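Local coordinates for OxyA protein (Actinoplanes teichomyceticus, PDB 5HH3) that is a haem-containing cytochrome P450 that probably performs a phenolic coupling step in cyclising the peptide of a glycopeptide antibiotic, at residues B[103-108]-B[221-226]. Numbering follows the deposited sequence.
With HEM (protoporphyrin IX containing Fe), chain G.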
ATOM      1  N   ARG B 103     -12.532 -16.682  17.564  1.00 33.23           N
ATOM      2  CA  ARG B 103     -13.142 -15.692  18.429  1.00 33.27           C
ATOM      3  C   ARG B 103     -13.896 -16.249  19.659  1.00 34.51           C
ATOM      4  O   ARG B 103     -13.773 -15.685  20.755  1.00 32.79           O
ATOM      5  CB  ARG B 103     -14.030 -14.732  17.649  1.00 33.58           C
ATOM      6  CG  ARG B 103     -14.585 -13.663  18.581  1.00 34.02           C
ATOM      7  CD  ARG B 103     -14.897 -12.397  17.875  1.00 33.44           C
ATOM      8  NE  ARG B 103     -15.490 -11.467  18.821  1.00 34.05           N
ATOM      9  CZ  ARG B 103     -15.534 -10.154  18.665  1.00 33.09           C
ATOM     10  NH1 ARG B 103     -14.979  -9.565  17.602  1.00 32.61           N
ATOM     11  NH2 ARG B 103     -16.125  -9.429  19.598  1.00 33.54           N
ATOM     12  N   ARG B 104     -14.637 -17.352  19.512  1.00 36.90           N
ATOM     13  CA  ARG B 104     -15.304 -17.964  20.678  1.00 38.98           C
ATOM     14  C   ARG B 104     -14.340 -18.390  21.784  1.00 39.53           C
ATOM     15  O   ARG B 104     -14.732 -18.406  22.955  1.00 40.22           O
ATOM     16  CB  ARG B 104     -16.133 -19.189  20.304  1.00 42.39           C
ATOM     17  CG  ARG B 104     -17.505 -18.866  19.750  1.00 43.91           C
ATOM     18  CD  ARG B 104     -18.362 -20.116  19.668  1.00 46.65           C
ATOM     19  NE  ARG B 104     -17.776 -21.120  18.778  1.00 47.80           N
ATOM     20  CZ  ARG B 104     -18.325 -21.592  17.655  1.00 49.18           C
ATOM     21  NH1 ARG B 104     -19.523 -21.203  17.230  1.00 49.65           N
ATOM     22  NH2 ARG B 104     -17.664 -22.495  16.941  1.00 50.95           N
ATOM     23  N   MET B 105     -13.127 -18.806  21.417  1.00 39.15           N
ATOM     24  CA  MET B 105     -12.179 -19.343  22.404  1.00 41.26           C
ATOM     25  C   MET B 105     -11.515 -18.240  23.231  1.00 40.58           C
ATOM     26  O   MET B 105     -11.152 -18.459  24.393  1.00 41.90           O
ATOM     27  CB  MET B 105     -11.121 -20.211  21.724  1.00 41.96           C
ATOM     28  CG  MET B 105     -11.732 -21.406  21.048  1.00 43.76           C
ATOM     29  SD  MET B 105     -10.554 -22.673  20.578  1.00 46.49           S
ATOM     30  CE  MET B 105      -9.783 -21.877  19.180  1.00 44.25           C
ATOM     31  N   VAL B 106     -11.346 -17.074  22.630  1.00 39.56           N
ATOM     32  CA  VAL B 106     -10.726 -15.946  23.318  1.00 40.51           C
ATOM     33  C   VAL B 106     -11.730 -15.002  23.968  1.00 40.45           C
ATOM     34  O   VAL B 106     -11.364 -14.298  24.915  1.00 39.58           O
ATOM     35  CB  VAL B 106      -9.687 -15.190  22.449  1.00 39.92           C
ATOM     36  CG1 VAL B 106      -8.541 -16.136  22.071  1.00 42.12           C
ATOM     37  CG2 VAL B 106     -10.291 -14.579  21.219  1.00 39.02           C
ATOM     38  N   ALA B 107     -12.992 -15.018  23.522  1.00 40.57           N
ATOM     39  CA  ALA B 107     -14.013 -14.117  24.087  1.00 41.64           C
ATOM     40  C   ALA B 107     -14.199 -14.190  25.627  1.00 42.37           C
ATOM     41  O   ALA B 107     -14.405 -13.168  26.240  1.00 41.02           O
ATOM     42  CB  ALA B 107     -15.361 -14.269  23.361  1.00 42.27           C
ATOM     43  N   PRO B 108     -14.106 -15.382  26.243  1.00 45.15           N
ATOM     44  CA  PRO B 108     -14.218 -15.482  27.704  1.00 46.36           C
ATOM     45  C   PRO B 108     -13.256 -14.592  28.517  1.00 45.89           C
ATOM     46  O   PRO B 108     -13.620 -14.135  29.606  1.00 45.54           O
ATOM     47  CB  PRO B 108     -13.919 -16.951  27.958  1.00 47.73           C
ATOM     48  CG  PRO B 108     -14.463 -17.625  26.735  1.00 48.65           C
ATOM     49  CD  PRO B 108     -14.050 -16.722  25.629  1.00 46.47           C
ATOM     50  N   ASP B 221      -7.552 -27.470  24.956  1.00 70.23           N
ATOM     51  CA  ASP B 221      -7.162 -28.316  23.835  1.00 72.38           C
ATOM     52  C   ASP B 221      -7.393 -27.653  22.478  1.00 67.69           C
ATOM     53  O   ASP B 221      -6.490 -27.651  21.629  1.00 67.97           O
ATOM     54  CB  ASP B 221      -7.858 -29.668  23.873  1.00 77.37           C
ATOM     55  CG  ASP B 221      -7.027 -30.750  23.198  1.00 82.87           C
ATOM     56  OD1 ASP B 221      -5.774 -30.636  23.267  1.00 85.30           O
ATOM     57  OD2 ASP B 221      -7.607 -31.698  22.609  1.00 83.35           O
ATOM     58  N   GLU B 222      -8.562 -27.029  22.309  1.00 62.16           N
ATOM     59  CA  GLU B 222      -8.997 -26.573  21.004  1.00 57.42           C
ATOM     60  C   GLU B 222      -8.249 -25.329  20.505  1.00 53.22           C
ATOM     61  O   GLU B 222      -8.422 -24.952  19.350  1.00 50.70           O
ATOM     62  CB  GLU B 222     -10.522 -26.348  20.987  1.00 57.19           C
ATOM     63  CG  GLU B 222     -11.387 -27.596  21.268  1.00 60.29           C
ATOM     64  CD  GLU B 222     -11.471 -28.614  20.113  1.00 61.65           C
ATOM     65  OE1 GLU B 222     -11.255 -28.266  18.933  1.00 60.86           O
ATOM     66  OE2 GLU B 222     -11.780 -29.800  20.377  1.00 64.75           O
ATOM     67  N   ILE B 223      -7.451 -24.679  21.362  1.00 50.57           N
ATOM     68  CA  ILE B 223      -6.655 -23.502  20.961  1.00 47.02           C
ATOM     69  C   ILE B 223      -5.165 -23.856  20.950  1.00 47.48           C
ATOM     70  O   ILE B 223      -4.688 -24.587  21.824  1.00 47.51           O
ATOM     71  CB  ILE B 223      -6.954 -22.261  21.843  1.00 45.61           C
ATOM     72  CG1 ILE B 223      -6.401 -20.990  21.175  1.00 43.68           C
ATOM     73  CG2 ILE B 223      -6.413 -22.410  23.265  1.00 46.65           C
ATOM     74  CD1 ILE B 223      -6.898 -19.705  21.783  1.00 42.57           C
ATOM     75  N   THR B 224      -4.437 -23.371  19.945  1.00 46.26           N
ATOM     76  CA  THR B 224      -2.998 -23.687  19.823  1.00 47.76           C
ATOM     77  C   THR B 224      -2.141 -22.630  20.540  1.00 47.31           C
ATOM     78  O   THR B 224      -2.614 -21.505  20.833  1.00 44.99           O
ATOM     79  CB  THR B 224      -2.542 -23.717  18.352  1.00 47.28           C
ATOM     80  OG1 THR B 224      -2.615 -22.398  17.806  1.00 44.73           O
ATOM     81  CG2 THR B 224      -3.391 -24.693  17.502  1.00 48.05           C
ATOM     82  N   ASP B 225      -0.876 -22.973  20.760  1.00 49.23           N
ATOM     83  CA  ASP B 225       0.109 -22.058  21.355  1.00 49.98           C
ATOM     84  C   ASP B 225       0.287 -20.813  20.513  1.00 48.15           C
ATOM     85  O   ASP B 225       0.304 -19.712  21.062  1.00 47.09           O
ATOM     86  CB  ASP B 225       1.474 -22.751  21.557  1.00 53.32           C
ATOM     87  CG  ASP B 225       1.424 -23.822  22.604  1.00 56.82           C
ATOM     88  OD1 ASP B 225       0.401 -23.873  23.320  1.00 57.84           O
ATOM     89  OD2 ASP B 225       2.395 -24.620  22.734  1.00 60.71           O
ATOM     90  N   ALA B 226       0.382 -20.989  19.193  1.00 48.13           N
ATOM     91  CA  ALA B 226       0.534 -19.868  18.250  1.00 47.38           C
ATOM     92  C   ALA B 226      -0.632 -18.885  18.287  1.00 44.93           C
ATOM     93  O   ALA B 226      -0.434 -17.667  18.194  1.00 43.28           O
ATOM     94  CB  ALA B 226       0.702 -20.384  16.826  1.00 48.50           C
TER
HETATM   95  CHA HEM G 401     -11.433  -4.730  16.346  1.00 28.02           C
HETATM   96  CHB HEM G 401      -8.858  -5.847  20.303  1.00 30.51           C
HETATM   97  CHC HEM G 401      -9.103  -1.204  21.739  1.00 30.69           C
HETATM   98  CHD HEM G 401     -11.727  -0.146  17.836  1.00 28.31           C
HETATM   99  C1A HEM G 401     -10.691  -5.411  17.282  1.00 30.41           C
HETATM  100  C2A HEM G 401     -10.291  -6.770  17.147  1.00 30.00           C
HETATM  101  C3A HEM G 401      -9.579  -7.089  18.263  1.00 30.86           C
HETATM  102  C4A HEM G 401      -9.525  -5.931  19.089  1.00 31.46           C
HETATM  103  CMA HEM G 401      -8.934  -8.418  18.567  1.00 31.68           C
HETATM  104  CAA HEM G 401     -10.622  -7.685  15.984  1.00 28.43           C
HETATM  105  CBA HEM G 401     -11.962  -8.364  16.259  1.00 27.63           C
HETATM  106  CGA HEM G 401     -12.436  -9.292  15.152  1.00 28.21           C
HETATM  107  O1A HEM G 401     -12.037  -9.181  13.967  1.00 26.09           O
HETATM  108  O2A HEM G 401     -13.270 -10.197  15.422  1.00 27.86           O
HETATM  109  C1B HEM G 401      -8.680  -4.668  21.053  1.00 31.57           C
HETATM  110  C2B HEM G 401      -7.939  -4.590  22.281  1.00 32.86           C
HETATM  111  C3B HEM G 401      -7.997  -3.279  22.702  1.00 33.45           C
HETATM  112  C4B HEM G 401      -8.808  -2.569  21.675  1.00 31.80           C
HETATM  113  CMB HEM G 401      -7.233  -5.729  22.987  1.00 32.75           C
HETATM  114  CAB HEM G 401      -7.458  -2.613  23.915  1.00 35.33           C
HETATM  115  CBB HEM G 401      -6.884  -3.198  24.971  1.00 39.36           C
HETATM  116  C1C HEM G 401      -9.827  -0.474  20.805  1.00 30.37           C
HETATM  117  C2C HEM G 401     -10.104   0.908  20.878  1.00 29.88           C
HETATM  118  C3C HEM G 401     -10.861   1.220  19.741  1.00 31.49           C
HETATM  119  C4C HEM G 401     -11.032  -0.004  19.006  1.00 30.10           C
HETATM  120  CMC HEM G 401      -9.647   1.855  21.972  1.00 30.30           C
HETATM  121  CAC HEM G 401     -11.441   2.517  19.307  1.00 33.21           C
HETATM  122  CBC HEM G 401     -11.405   3.669  19.972  1.00 38.31           C
HETATM  123  C1D HEM G 401     -11.826  -1.349  17.137  1.00 28.56           C
HETATM  124  C2D HEM G 401     -12.547  -1.407  15.848  1.00 29.49           C
HETATM  125  C3D HEM G 401     -12.469  -2.678  15.426  1.00 28.43           C
HETATM  126  C4D HEM G 401     -11.695  -3.380  16.471  1.00 27.50           C
HETATM  127  CMD HEM G 401     -13.244  -0.304  15.083  1.00 28.15           C
HETATM  128  CAD HEM G 401     -13.071  -3.217  14.136  1.00 26.89           C
HETATM  129  CBD HEM G 401     -12.189  -3.029  12.892  1.00 26.24           C
HETATM  130  CGD HEM G 401     -12.878  -3.597  11.640  1.00 26.34           C
HETATM  131  O1D HEM G 401     -12.333  -3.594  10.522  1.00 25.33           O
HETATM  132  O2D HEM G 401     -14.017  -4.082  11.654  1.00 25.65           O
HETATM  133  NA  HEM G 401     -10.228  -4.912  18.483  1.00 30.75           N
HETATM  134  NB  HEM G 401      -9.186  -3.464  20.766  1.00 31.09           N
HETATM  135  NC  HEM G 401     -10.426  -1.010  19.700  1.00 29.88           N
HETATM  136  ND  HEM G 401     -11.360  -2.563  17.491  1.00 28.17           N
HETATM  137 FE   HEM G 401     -10.330  -3.000  19.062  1.00 28.35          FE
HETATM  138  O   HOH W   1      -8.564  -2.771  17.942  1.00 34.09           O
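Met-105 and Ile-223 run past each other in opposite directions where, in the cytochrome P450 fold, helix 98-106, whose Arg-103 reaches the haem, packs against the turn leading into helix 225-256. The unbranched Met-105 suits a reach to a backbone whose nearest CA, that of Ile-223, is 7.1 Å from its own CA. With CG anti to the carbonyl carbon (chi1 -62°) the chain carries SD over the 222-223 peptide, 3.4 Å from Glu-222 O; the bend at chi3 brings the methyl CE to the same oxygen, also at 3.4 Å. SD also meets CB of Ile-223 at 3.8 Å. Tyr-219 of helix 211-219 touches the same methionine.

Beta-branched Ile-223 turns its CB toward helix 98-106 and, with CG1 anti to the backbone N (chi1 -165°), crosses Val-106 at about a right angle, CD1 lying 3.9 Å from Val-106 CG1. Val-215 and Leu-228 extend this apolar cluster on the isoleucine side, while Val-231 and Leu-349 pack on the short, compact Val-106. Glu-222 lends just its aliphatic root, CB, to the sulfur; its chain bends at chi2 and carries the carboxylate away from helix 98-106, as suits an exposed acid. Thr-224, the N-cap of helix 225-256, caps a backbone N of its first turn with its side chain.

From another side of helix 98-106 the long Arg-103 spans to the haem, its positive charge matching a propionate. The carboxylate oxygen O2A lies in the guanidinium plane, at its edge, and Arg-103 NH1 donates to it over 2.8 Å with an N-H...O angle of 148°.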